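Local coordinates for protein tryptophane-5-halogenase (Microbispora sp. ATCC PTA-5024, PDB 5UAO) that probably catalyses FAD-dependent chlorination of tryptophan at the indole 5-position in a peptide during biosynthesis of the lanthipeptide NAI-107, at residues S252-D257 with A349-L354; M279-C284 with A302-D307; I403-N408 with T413-E418; P430-F435 with T467-Q472. One frame throughout, in Å; residues are numbered along the deposited sequence.

Contact 1: S252-D257 with A349-L354; sequences SSLFTD and AFVEPL. With FAD (flavin-adenine dinucleotide), chain E.
Leu254 and Thr256, in the loop after strand 247-249, meet Val351 and Glu352 just beyond the flavin-binding strand 349-350. Phe350 takes no part in that meeting; it lies beside the dimethylbenzene end of FAD, its exact approach doubtful as modelled. Val351 sends CG1 to Leu254 CD1, a loose apolar contact at 4.1 Å. Glu352 carries the polar half. Its CG lies between the backbone N and the carbonyl carbon (chi1 60°), and the rest of the chain extends to bring the carboxylate to Thr256, whose OG1 stands 3.1 Å from both Glu352 OE1 and Glu352 OE2; any bond to OE1 is weak, and its proton is not settled. Glu352 OE1 also bonds Tyr405 OH and Trp283 NE1, so several groups fix the carboxylate in a buried setting. Leu254 CD2 packs 3.8 Å from Glu352 OE2. Pro353 turns back to the cofactor, its CG 3.5 Å from flavin C6, and Leu354 leans on Trp109 and Trp283. Helix 383-406 packs on Thr256 through Tyr405 and on Val351 through Leu401, while Val298 of strand 293-299 packs on both Thr256 and Glu352.

Contact 2: M279-C284 with A302-D307; sequences MNAGWC and AAIDPD
Ala281, in the turn of the beta-hairpin formed by strands 274-279 and 282-288, packs against Ala303 and Ile304 in the loop that leads into helix 306-316. The contact across the segments is apolar and small, burying 109 Å² in all. The methyl of Ala281 does the work on the hairpin side: its CB lies 3.6 Å from Ile304 CG2 and 4.0 Å from Ala303 CB, so one methyl meets two neighbouring residues. Ile304 presents its short branch because CG1 is anti to the backbone N (chi1 -174°), while the same side chain also touches Phe299 and Glu312.

Hydrogen bonds to the backbone hold the turn in shape. Met279 N bonds Gly282 O at 2.9 Å, and Ala281 N donates to the side-chain hydroxyl of Tyr297. Ala281 is also tied by backbone bonding to Ser300, which follows the adjacent strand 293-299. Gly282 adopts a positive phi of 149°, where any CB would be pressed against the carbonyl O of Ala281.

The polar interaction of the other segment is a helix cap. Asp305 is the N-cap of helix 306-316, and Asp307 N donates to Asp305 OD1 at 2.9 Å, reaching that oxygen from 42° above the carboxylate plane.

Contact 3: I403-N408 with T413-E418; sequences IHYRFN and TPFWKE
Trp416 spreads its indole against Tyr405 and Asn408 where the end of helix 383-406 turns through a short loop into helix 414-422, a compact helix-loop-helix junction. The indole carries the largest share of the 228 Å² buried. With CG anti to the carbonyl carbon (chi1 -81°), its six-membered ring reaches back to the preceding helix and ends between two layers: on one face Phe415 CE2, from its own helix, sits over the centre, and on the opposite face Asn408 ND2 sits toward the rim, 3.4 Å from Trp416 CH2. The amide is tilted 62° from the indole plane, and Asn408 CB adds a contact of 3.5 Å to Trp416 CZ3. Both ends of that amide are occupied elsewhere, ND2 by Thr278 OG1 and OD1 by Gly110 N, which fixes its rotation. The Tyr405 ring lies nearly parallel to the indole, planes at 13°, but is slid so far that they barely overlap; its CD1 still comes within 3.4 Å of Trp416 CH2. Trp416 NE1 donates to Met279 O. A leucine here has no indole N-H, so Met279 O would probably lose this partner and a gap would be likely to open between Asn408, Tyr405 and Phe415. Helix 414-422 is capped by Thr413, whose OG1 accepts a weak bond from Trp416 N at 3.4 Å. Phe415 closes the aromatic group by pointing an edge at Tyr405, its CZ 3.7 Å from Tyr405 CE1.

Contact 4: P430-F435 with T467-Q472; sequences PLLRLF and TLLLGQ
Leu469 pushes into the notch between Leu432 and Phe435, one turn apart, where helix 429-437 packs on helix 461-471. In this helix-helix packing the axes of the short segments 430-435 and 467-471 cross at -57° and come no closer than 12.1 Å, so long side chains rather than backbones fill the interface. Leu469 is the main bump. Its CD1 rests over the middle of the Phe435 ring in a CH-pi contact, 3.8 Å from the centroid and 12° off the normal, while the same methyl touches Leu432 CD2 at 3.6 Å on the other wall of the notch. The ring reaches this place because Phe435 CG is anti to the backbone N (chi1 177°), and the two side chains run antiparallel alongside each other, so that Phe435 CZ stands 3.6 Å from Leu469 CB. With an alanine in place of Phe435 this wall would be missing, and Leu469 would probably face a hollow and be freer to turn. Leu469 also leans on Ile403 of helix 383-406. Elsewhere on helix 429-437, Arg433 makes a salt bridge to Asp384 of the second subunit. Leu470 meets the ring's rim, its CG near the ring plane and 4.0 Å from Phe435 CZ.

How the contacts relate
Contacts 1, 3 and 4 are buried, whereas contact 2 is only partly so, with Ala303 exposed. Contact 1 is the one holding residues of the flavin pocket. Contacts 1, 2 and 3 touch one another: the Glu352 carboxylate joins contact 1 to both 279-284 and 403-408, while 413-418 grips the hairpin carbonyls of Met279 and Asn280. Contact 4 borders contact 3 where Leu468 and Leu469 pack on Ile403, and Leu469 on Phe407, and it stays clear of the other two. The chemistry shifts accordingly: polar around the carboxylate beside the cofactor pocket, methyl packing at the hairpin turn, aromatic layering at the helix junction, and leucine-phenylalanine packing between helices near the second subunit.

Contact 1: S252-D257 with A349-L354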
# COMPACT_ATOMS: atom_id res chain seq x y z
N SER A 252 -21.29 -14.32 4.09
CA SER A 252 -22.00 -13.19 4.67
C SER A 252 -22.12 -12.03 3.65
O SER A 252 -23.01 -11.19 3.74
CB SER A 252 -21.31 -12.72 5.93
OG SER A 252 -20.05 -12.10 5.73
N SER A 253 -21.22 -11.98 2.68
CA SER A 253 -21.29 -10.88 1.68
C SER A 253 -21.75 -11.33 0.31
O SER A 253 -22.35 -10.56 -0.43
CB SER A 253 -19.94 -10.29 1.48
OG SER A 253 -19.47 -9.62 2.64
N LEU A 254 -21.41 -12.56 -0.06
CA LEU A 254 -21.57 -13.02 -1.42
C LEU A 254 -22.40 -14.32 -1.30
O LEU A 254 -21.93 -15.34 -0.81
CB LEU A 254 -20.18 -13.17 -2.06
CG LEU A 254 -19.33 -11.87 -2.08
CD1 LEU A 254 -17.96 -12.11 -2.68
CD2 LEU A 254 -20.02 -10.87 -3.00
N PHE A 255 -23.68 -14.21 -1.66
CA PHE A 255 -24.68 -15.25 -1.40
C PHE A 255 -24.94 -16.19 -2.60
O PHE A 255 -25.72 -17.14 -2.47
CB PHE A 255 -26.07 -14.60 -1.24
CG PHE A 255 -26.20 -13.58 -0.20
CD1 PHE A 255 -25.37 -13.52 0.91
CD2 PHE A 255 -27.29 -12.71 -0.26
CE1 PHE A 255 -25.60 -12.59 1.93
CE2 PHE A 255 -27.52 -11.77 0.74
CZ PHE A 255 -26.67 -11.70 1.83
N THR A 256 -24.50 -15.85 -3.81
CA THR A 256 -24.78 -16.72 -4.95
C THR A 256 -23.89 -17.96 -4.95
O THR A 256 -22.79 -17.90 -4.46
CB THR A 256 -24.58 -15.96 -6.27
OG1 THR A 256 -23.27 -15.43 -6.33
CG2 THR A 256 -25.58 -14.82 -6.36
N ASP A 257 -24.33 -19.06 -5.56
CA ASP A 257 -23.57 -20.29 -5.53
C ASP A 257 -23.72 -21.17 -6.74
O ASP A 257 -23.25 -22.32 -6.73
CB ASP A 257 -24.00 -21.11 -4.30
CG ASP A 257 -25.50 -21.38 -4.26
OD1 ASP A 257 -26.30 -20.85 -5.07
OD2 ASP A 257 -25.89 -22.17 -3.42
N ALA A 349 -9.03 -19.96 -3.86
CA ALA A 349 -10.07 -18.97 -3.62
C ALA A 349 -10.94 -18.78 -4.84
O ALA A 349 -10.49 -19.06 -5.95
CB ALA A 349 -9.43 -17.61 -3.27
N PHE A 350 -12.12 -18.19 -4.65
CA PHE A 350 -13.06 -17.93 -5.78
C PHE A 350 -14.02 -16.85 -5.35
O PHE A 350 -14.45 -16.86 -4.22
CB PHE A 350 -13.90 -19.16 -6.11
CG PHE A 350 -14.96 -18.91 -7.18
CD1 PHE A 350 -14.63 -19.04 -8.51
CD2 PHE A 350 -16.22 -18.47 -6.86
CE1 PHE A 350 -15.56 -18.79 -9.49
CE2 PHE A 350 -17.14 -18.19 -7.84
CZ PHE A 350 -16.81 -18.34 -9.15
N VAL A 351 -14.30 -15.90 -6.21
CA VAL A 351 -15.50 -15.04 -6.06
C VAL A 351 -16.24 -15.06 -7.40
O VAL A 351 -15.65 -15.38 -8.46
CB VAL A 351 -15.17 -13.59 -5.73
CG1 VAL A 351 -14.52 -13.49 -4.37
CG2 VAL A 351 -14.28 -12.97 -6.82
N GLU A 352 -17.51 -14.73 -7.36
CA GLU A 352 -18.34 -14.75 -8.56
C GLU A 352 -17.74 -13.77 -9.57
O GLU A 352 -16.98 -12.85 -9.17
CB GLU A 352 -19.76 -14.37 -8.26
CG GLU A 352 -19.98 -12.99 -7.67
CD GLU A 352 -21.33 -12.91 -7.01
OE1 GLU A 352 -22.38 -12.79 -7.67
OE2 GLU A 352 -21.37 -13.03 -5.78
N PRO A 353 -17.96 -14.04 -10.84
CA PRO A 353 -17.25 -13.29 -11.84
C PRO A 353 -17.81 -11.93 -12.12
O PRO A 353 -17.62 -11.40 -13.22
CB PRO A 353 -17.36 -14.19 -13.07
CG PRO A 353 -18.73 -14.79 -12.87
CD PRO A 353 -18.71 -15.16 -11.44
N LEU A 354 -18.39 -11.26 -11.14
CA LEU A 354 -18.94 -9.91 -11.41
C LEU A 354 -17.90 -8.81 -11.88
O LEU A 354 -18.20 -7.78 -12.55
CB LEU A 354 -19.73 -9.51 -10.17
CG LEU A 354 -20.75 -8.39 -10.20
CD1 LEU A 354 -21.76 -8.50 -11.32
CD2 LEU A 354 -21.46 -8.46 -8.85
PA FAD E . -10.60 -26.20 -13.00
O1A FAD E . -10.88 -25.52 -14.34
O2A FAD E . -11.72 -26.72 -12.08
O5B FAD E . -9.48 -27.33 -13.19
C5B FAD E . -9.17 -28.35 -12.26
C4B FAD E . -8.22 -29.32 -12.95
O4B FAD E . -7.81 -30.13 -11.85
C3B FAD E . -8.80 -30.26 -14.02
O3B FAD E . -7.87 -30.45 -15.20
C2B FAD E . -8.98 -31.59 -13.28
O2B FAD E . -8.92 -32.81 -14.12
C1B FAD E . -7.82 -31.50 -12.28
N9A FAD E . -8.01 -32.43 -11.15
C8A FAD E . -8.92 -32.31 -10.14
N7A FAD E . -8.77 -33.35 -9.27
C5A FAD E . -7.77 -34.14 -9.76
C6A FAD E . -7.18 -35.41 -9.36
N6A FAD E . -7.62 -36.03 -8.22
N1A FAD E . -6.19 -35.87 -10.10
C2A FAD E . -5.72 -35.25 -11.20
N3A FAD E . -6.25 -34.10 -11.63
C4A FAD E . -7.26 -33.53 -10.95
N1 FAD E . -12.55 -15.98 -14.18
C2 FAD E . -12.27 -14.90 -14.99
O2 FAD E . -11.10 -14.43 -15.05
N3 FAD E . -13.24 -14.33 -15.75
C4 FAD E . -14.52 -14.76 -15.77
O4 FAD E . -15.35 -14.14 -16.50
C4X FAD E . -14.87 -15.94 -14.91
N5 FAD E . -16.13 -16.43 -14.79
C5X FAD E . -16.43 -17.49 -14.01
C6 FAD E . -17.74 -17.94 -13.94
C7 FAD E . -18.09 -19.00 -13.12
C7M FAD E . -19.49 -19.54 -13.04
C8 FAD E . -17.06 -19.70 -12.36
C8M FAD E . -17.46 -20.87 -11.48
C9 FAD E . -15.75 -19.25 -12.42
C9A FAD E . -15.37 -18.15 -13.19
N10 FAD E . -14.01 -17.67 -13.24
C10 FAD E . -13.77 -16.54 -14.09
C1' FAD E . -12.83 -18.28 -12.57
C2' FAD E . -12.10 -19.05 -13.77
O2' FAD E . -13.16 -19.84 -14.29
C3' FAD E . -11.10 -20.26 -13.80
O3' FAD E . -10.89 -21.06 -15.03
C4' FAD E . -11.76 -21.43 -13.13
O4' FAD E . -13.03 -21.04 -12.53
C5' FAD E . -10.68 -22.06 -12.26
O5' FAD E . -9.72 -22.71 -13.05
P FAD E . -8.95 -23.92 -12.27
O1P FAD E . -8.55 -23.48 -10.93
O2P FAD E . -7.85 -24.25 -13.27
O3P FAD E . -9.90 -25.13 -11.97

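Contact 2: M279-C284 with A302-D307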
# COMPACT_ATOMS: atom_id res chain seq x y z
N MET A 279 -31.03 -9.74 -12.26
CA MET A 279 -31.98 -10.79 -12.48
C MET A 279 -32.72 -10.96 -11.13
O MET A 279 -32.40 -10.28 -10.15
CB MET A 279 -31.29 -12.10 -12.86
CG MET A 279 -30.44 -12.08 -14.16
SD MET A 279 -31.51 -11.91 -15.60
CE MET A 279 -31.92 -13.62 -15.86
N ASN A 280 -33.75 -11.78 -11.12
CA ASN A 280 -34.62 -11.84 -9.92
C ASN A 280 -33.92 -12.39 -8.69
O ASN A 280 -34.23 -12.00 -7.56
CB ASN A 280 -35.88 -12.66 -10.22
CG ASN A 280 -36.83 -11.96 -11.22
OD1 ASN A 280 -36.82 -10.76 -11.34
ND2 ASN A 280 -37.67 -12.74 -11.91
N ALA A 281 -33.01 -13.32 -8.91
CA ALA A 281 -32.29 -13.98 -7.81
C ALA A 281 -30.77 -13.97 -8.03
O ALA A 281 -30.07 -14.93 -7.62
CB ALA A 281 -32.79 -15.40 -7.73
N GLY A 282 -30.23 -12.88 -8.60
CA GLY A 282 -28.81 -12.80 -8.93
C GLY A 282 -28.61 -11.92 -10.15
O GLY A 282 -29.27 -10.87 -10.25
N TRP A 283 -27.75 -12.36 -11.07
CA TRP A 283 -27.46 -11.50 -12.22
C TRP A 283 -26.92 -12.37 -13.35
O TRP A 283 -26.44 -13.49 -13.11
CB TRP A 283 -26.42 -10.40 -11.81
CG TRP A 283 -25.05 -10.96 -11.44
CD1 TRP A 283 -24.69 -11.52 -10.25
CD2 TRP A 283 -23.91 -11.14 -12.31
NE1 TRP A 283 -23.40 -12.00 -10.31
CE2 TRP A 283 -22.89 -11.76 -11.56
CE3 TRP A 283 -23.62 -10.72 -13.63
CZ2 TRP A 283 -21.63 -12.05 -12.09
CZ3 TRP A 283 -22.37 -10.99 -14.15
CH2 TRP A 283 -21.38 -11.63 -13.38
N CYS A 284 -26.88 -11.80 -14.56
CA CYS A 284 -26.51 -12.57 -15.72
C CYS A 284 -25.42 -11.84 -16.51
O CYS A 284 -25.53 -10.67 -16.76
CB CYS A 284 -27.76 -12.86 -16.61
SG CYS A 284 -27.44 -14.01 -17.97
N ALA A 302 -30.60 -20.96 -2.94
CA ALA A 302 -31.56 -20.86 -1.85
C ALA A 302 -32.79 -20.07 -2.28
O ALA A 302 -33.88 -20.24 -1.71
CB ALA A 302 -30.89 -20.21 -0.65
N ALA A 303 -32.63 -19.24 -3.32
CA ALA A 303 -33.69 -18.30 -3.73
C ALA A 303 -34.48 -18.78 -4.93
O ALA A 303 -35.59 -18.37 -5.08
CB ALA A 303 -33.13 -16.91 -4.01
N ILE A 304 -33.92 -19.68 -5.75
CA ILE A 304 -34.57 -20.10 -6.97
C ILE A 304 -34.02 -21.48 -7.35
O ILE A 304 -32.85 -21.73 -7.23
CB ILE A 304 -34.33 -19.06 -8.13
CG1 ILE A 304 -35.12 -19.42 -9.40
CG2 ILE A 304 -32.87 -18.94 -8.52
CD1 ILE A 304 -35.32 -18.25 -10.37
N ASP A 305 -34.89 -22.37 -7.81
CA ASP A 305 -34.47 -23.68 -8.31
C ASP A 305 -33.74 -23.48 -9.66
O ASP A 305 -34.13 -22.59 -10.44
CB ASP A 305 -35.74 -24.56 -8.46
CG ASP A 305 -35.45 -25.92 -9.14
OD1 ASP A 305 -35.50 -26.03 -10.42
OD2 ASP A 305 -35.20 -26.89 -8.40
N PRO A 306 -32.73 -24.32 -9.99
CA PRO A 306 -32.02 -24.16 -11.24
C PRO A 306 -32.86 -24.16 -12.52
O PRO A 306 -32.55 -23.41 -13.45
CB PRO A 306 -31.04 -25.35 -11.24
CG PRO A 306 -30.81 -25.66 -9.85
CD PRO A 306 -32.09 -25.35 -9.15
N ASP A 307 -33.86 -25.04 -12.60
CA ASP A 307 -34.79 -25.02 -13.75
C ASP A 307 -35.60 -23.72 -13.84
O ASP A 307 -35.84 -23.23 -14.96
CB ASP A 307 -35.77 -26.21 -13.73
CG ASP A 307 -35.08 -27.55 -13.79
OD1 ASP A 307 -34.20 -27.71 -14.66
OD2 ASP A 307 -35.44 -28.45 -13.00

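Contact 3: I403-N408 with T413-E418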
# COMPACT_ATOMS: atom_id res chain seq x y z
N ILE A 403 -20.32 -4.31 -2.20
CA ILE A 403 -21.07 -3.08 -2.47
C ILE A 403 -21.82 -3.14 -3.79
O ILE A 403 -22.65 -2.27 -4.01
CB ILE A 403 -20.21 -1.80 -2.34
CG1 ILE A 403 -19.13 -1.73 -3.42
CG2 ILE A 403 -19.57 -1.77 -1.00
CD1 ILE A 403 -19.03 -0.42 -4.07
N HIS A 404 -21.53 -4.12 -4.68
CA HIS A 404 -22.36 -4.32 -5.88
C HIS A 404 -23.74 -4.88 -5.47
O HIS A 404 -24.75 -4.67 -6.15
CB HIS A 404 -21.77 -5.32 -6.85
CG HIS A 404 -20.45 -4.92 -7.46
ND1 HIS A 404 -19.35 -4.57 -6.72
CD2 HIS A 404 -20.05 -4.87 -8.74
CE1 HIS A 404 -18.33 -4.32 -7.52
NE2 HIS A 404 -18.72 -4.53 -8.75
N TYR A 405 -23.78 -5.61 -4.35
CA TYR A 405 -24.99 -6.23 -3.87
C TYR A 405 -25.81 -5.39 -2.92
O TYR A 405 -27.03 -5.27 -3.11
CB TYR A 405 -24.71 -7.61 -3.22
CG TYR A 405 -24.63 -8.73 -4.24
CD1 TYR A 405 -25.78 -9.31 -4.75
CD2 TYR A 405 -23.39 -9.15 -4.75
CE1 TYR A 405 -25.70 -10.29 -5.68
CE2 TYR A 405 -23.29 -10.14 -5.67
CZ TYR A 405 -24.46 -10.69 -6.13
OH TYR A 405 -24.41 -11.63 -7.04
N ARG A 406 -25.15 -4.76 -1.95
CA ARG A 406 -25.83 -4.00 -0.89
C ARG A 406 -26.65 -2.85 -1.45
O ARG A 406 -27.66 -2.46 -0.84
CB ARG A 406 -24.76 -3.42 0.04
CG ARG A 406 -25.29 -2.64 1.23
CD ARG A 406 -25.80 -3.61 2.25
NE ARG A 406 -26.62 -2.97 3.24
CZ ARG A 406 -26.66 -3.32 4.54
NH1 ARG A 406 -25.89 -4.29 5.02
NH2 ARG A 406 -27.45 -2.69 5.37
N PHE A 407 -26.22 -2.25 -2.58
CA PHE A 407 -26.81 -0.98 -3.02
C PHE A 407 -27.56 -1.06 -4.37
O PHE A 407 -27.79 -0.02 -5.02
CB PHE A 407 -25.74 0.10 -3.07
CG PHE A 407 -25.05 0.34 -1.76
CD1 PHE A 407 -25.76 0.86 -0.69
CD2 PHE A 407 -23.72 0.04 -1.59
CE1 PHE A 407 -25.13 1.13 0.51
CE2 PHE A 407 -23.09 0.23 -0.39
CZ PHE A 407 -23.79 0.82 0.67
N ASN A 408 -27.91 -2.29 -4.78
CA ASN A 408 -28.57 -2.47 -6.05
C ASN A 408 -30.08 -2.34 -5.90
O ASN A 408 -30.81 -3.31 -5.67
CB ASN A 408 -28.17 -3.82 -6.73
CG ASN A 408 -28.74 -3.93 -8.15
OD1 ASN A 408 -29.46 -3.04 -8.57
ND2 ASN A 408 -28.51 -5.05 -8.82
N THR A 413 -37.53 -7.98 -5.59
CA THR A 413 -37.72 -9.41 -5.37
C THR A 413 -37.16 -9.79 -3.99
O THR A 413 -36.37 -9.06 -3.42
CB THR A 413 -36.96 -10.24 -6.44
OG1 THR A 413 -35.55 -9.99 -6.30
CG2 THR A 413 -37.44 -9.90 -7.88
N PRO A 414 -37.58 -10.95 -3.44
CA PRO A 414 -37.12 -11.31 -2.08
C PRO A 414 -35.58 -11.44 -2.05
O PRO A 414 -34.97 -10.96 -1.09
CB PRO A 414 -37.84 -12.63 -1.78
CG PRO A 414 -39.02 -12.68 -2.72
CD PRO A 414 -38.55 -11.93 -3.97
N PHE A 415 -34.95 -12.01 -3.09
CA PHE A 415 -33.46 -12.01 -3.16
C PHE A 415 -32.88 -10.60 -3.02
O PHE A 415 -31.95 -10.40 -2.21
CB PHE A 415 -32.92 -12.68 -4.41
CG PHE A 415 -31.44 -12.57 -4.53
CD1 PHE A 415 -30.62 -13.50 -3.90
CD2 PHE A 415 -30.84 -11.51 -5.18
CE1 PHE A 415 -29.24 -13.37 -3.95
CE2 PHE A 415 -29.45 -11.41 -5.29
CZ PHE A 415 -28.65 -12.35 -4.66
N TRP A 416 -33.43 -9.59 -3.71
CA TRP A 416 -32.83 -8.30 -3.74
C TRP A 416 -33.14 -7.49 -2.52
O TRP A 416 -32.30 -6.74 -2.02
CB TRP A 416 -33.10 -7.54 -5.05
CG TRP A 416 -32.14 -8.03 -6.18
CD1 TRP A 416 -32.45 -8.79 -7.23
CD2 TRP A 416 -30.71 -7.82 -6.24
NE1 TRP A 416 -31.33 -9.09 -7.97
CE2 TRP A 416 -30.24 -8.51 -7.37
CE3 TRP A 416 -29.78 -7.15 -5.44
CZ2 TRP A 416 -28.88 -8.57 -7.71
CZ3 TRP A 416 -28.42 -7.18 -5.79
CH2 TRP A 416 -28.00 -7.89 -6.94
N LYS A 417 -34.32 -7.67 -1.97
CA LYS A 417 -34.59 -7.13 -0.65
C LYS A 417 -33.61 -7.65 0.41
O LYS A 417 -33.03 -6.87 1.20
CB LYS A 417 -36.04 -7.43 -0.25
CG LYS A 417 -37.06 -6.63 -1.08
CD LYS A 417 -38.50 -6.97 -0.67
CE LYS A 417 -39.47 -5.80 -0.90
NZ LYS A 417 -39.30 -5.15 -2.25
N GLU A 418 -33.39 -8.96 0.41
CA GLU A 418 -32.44 -9.57 1.34
C GLU A 418 -31.02 -9.05 1.11
O GLU A 418 -30.33 -8.74 2.06
CB GLU A 418 -32.44 -11.07 1.18
CG GLU A 418 -31.46 -11.85 2.04
CD GLU A 418 -31.97 -12.05 3.47
OE1 GLU A 418 -32.92 -11.34 3.86
OE2 GLU A 418 -31.40 -12.91 4.19

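Contact 4: P430-F435 with T467-Q472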
# COMPACT_ATOMS: atom_id res chain seq x y z
N PRO A 430 -15.84 1.67 6.55
CA PRO A 430 -15.16 2.95 6.87
C PRO A 430 -14.93 3.78 5.63
O PRO A 430 -15.07 4.98 5.64
CB PRO A 430 -13.82 2.49 7.47
CG PRO A 430 -14.08 1.12 8.02
CD PRO A 430 -15.14 0.49 7.12
N LEU A 431 -14.63 3.12 4.52
CA LEU A 431 -14.49 3.81 3.23
C LEU A 431 -15.84 4.40 2.75
O LEU A 431 -15.87 5.52 2.22
CB LEU A 431 -13.94 2.81 2.19
CG LEU A 431 -13.66 3.37 0.81
CD1 LEU A 431 -12.65 4.49 0.93
CD2 LEU A 431 -13.11 2.31 -0.12
N LEU A 432 -16.94 3.68 2.97
CA LEU A 432 -18.29 4.21 2.59
C LEU A 432 -18.67 5.49 3.34
O LEU A 432 -19.33 6.39 2.76
CB LEU A 432 -19.40 3.20 2.80
CG LEU A 432 -19.25 1.91 1.96
CD1 LEU A 432 -20.31 0.89 2.30
CD2 LEU A 432 -19.23 2.16 0.46
N ARG A 433 -18.23 5.59 4.59
CA ARG A 433 -18.48 6.78 5.43
C ARG A 433 -17.70 7.95 4.93
O ARG A 433 -18.21 9.11 4.98
CB ARG A 433 -18.15 6.54 6.90
CG ARG A 433 -19.04 5.49 7.54
CD ARG A 433 -19.24 5.67 9.03
NE ARG A 433 -19.65 4.44 9.70
CZ ARG A 433 -18.83 3.43 10.06
NH1 ARG A 433 -17.50 3.47 9.82
NH2 ARG A 433 -19.34 2.35 10.67
N LEU A 434 -16.50 7.70 4.40
CA LEU A 434 -15.72 8.75 3.76
C LEU A 434 -16.41 9.27 2.48
O LEU A 434 -16.58 10.51 2.27
CB LEU A 434 -14.36 8.23 3.39
CG LEU A 434 -13.28 7.97 4.46
CD1 LEU A 434 -11.93 7.62 3.81
CD2 LEU A 434 -13.09 9.14 5.41
N PHE A 435 -16.79 8.31 1.63
CA PHE A 435 -17.54 8.60 0.40
C PHE A 435 -18.75 9.52 0.61
O PHE A 435 -18.92 10.51 -0.09
CB PHE A 435 -18.05 7.30 -0.19
CG PHE A 435 -18.90 7.49 -1.43
CD1 PHE A 435 -18.30 7.58 -2.68
CD2 PHE A 435 -20.27 7.51 -1.36
CE1 PHE A 435 -19.05 7.67 -3.81
CE2 PHE A 435 -21.01 7.63 -2.50
CZ PHE A 435 -20.39 7.73 -3.72
N THR A 467 -17.24 4.43 -9.09
CA THR A 467 -18.14 4.24 -10.22
C THR A 467 -19.33 3.42 -9.79
O THR A 467 -20.45 3.75 -10.13
CB THR A 467 -17.42 3.62 -11.43
OG1 THR A 467 -16.33 4.45 -11.80
CG2 THR A 467 -18.34 3.41 -12.61
N LEU A 468 -19.09 2.37 -9.02
CA LEU A 468 -20.13 1.48 -8.56
C LEU A 468 -21.07 2.21 -7.62
O LEU A 468 -22.27 2.06 -7.74
CB LEU A 468 -19.59 0.20 -7.85
CG LEU A 468 -19.50 -0.95 -8.82
CD1 LEU A 468 -20.87 -1.44 -9.34
CD2 LEU A 468 -18.63 -0.59 -10.00
N LEU A 469 -20.53 3.05 -6.75
CA LEU A 469 -21.38 3.70 -5.75
C LEU A 469 -22.23 4.86 -6.40
O LEU A 469 -23.44 4.96 -6.21
CB LEU A 469 -20.49 4.20 -4.61
CG LEU A 469 -19.89 3.15 -3.67
CD1 LEU A 469 -19.01 3.90 -2.66
CD2 LEU A 469 -20.99 2.49 -2.92
N LEU A 470 -21.63 5.62 -7.28
CA LEU A 470 -22.35 6.72 -7.95
C LEU A 470 -23.28 6.14 -9.01
O LEU A 470 -24.40 6.64 -9.24
CB LEU A 470 -21.32 7.67 -8.60
CG LEU A 470 -20.47 8.50 -7.63
CD1 LEU A 470 -19.33 9.01 -8.44
CD2 LEU A 470 -21.27 9.62 -6.99
N GLY A 471 -22.85 5.06 -9.66
CA GLY A 471 -23.76 4.38 -10.62
C GLY A 471 -25.03 3.90 -10.00
O GLY A 471 -26.11 3.92 -10.62
N GLN A 472 -24.91 3.42 -8.79
CA GLN A 472 -26.04 2.91 -8.01
C GLN A 472 -26.75 3.98 -7.14
O GLN A 472 -27.66 3.63 -6.35
CB GLN A 472 -25.54 1.76 -7.11
CG GLN A 472 -25.26 0.46 -7.83
CD GLN A 472 -24.66 -0.58 -6.87
OE1 GLN A 472 -23.55 -0.42 -6.32
NE2 GLN A 472 -25.39 -1.58 -6.65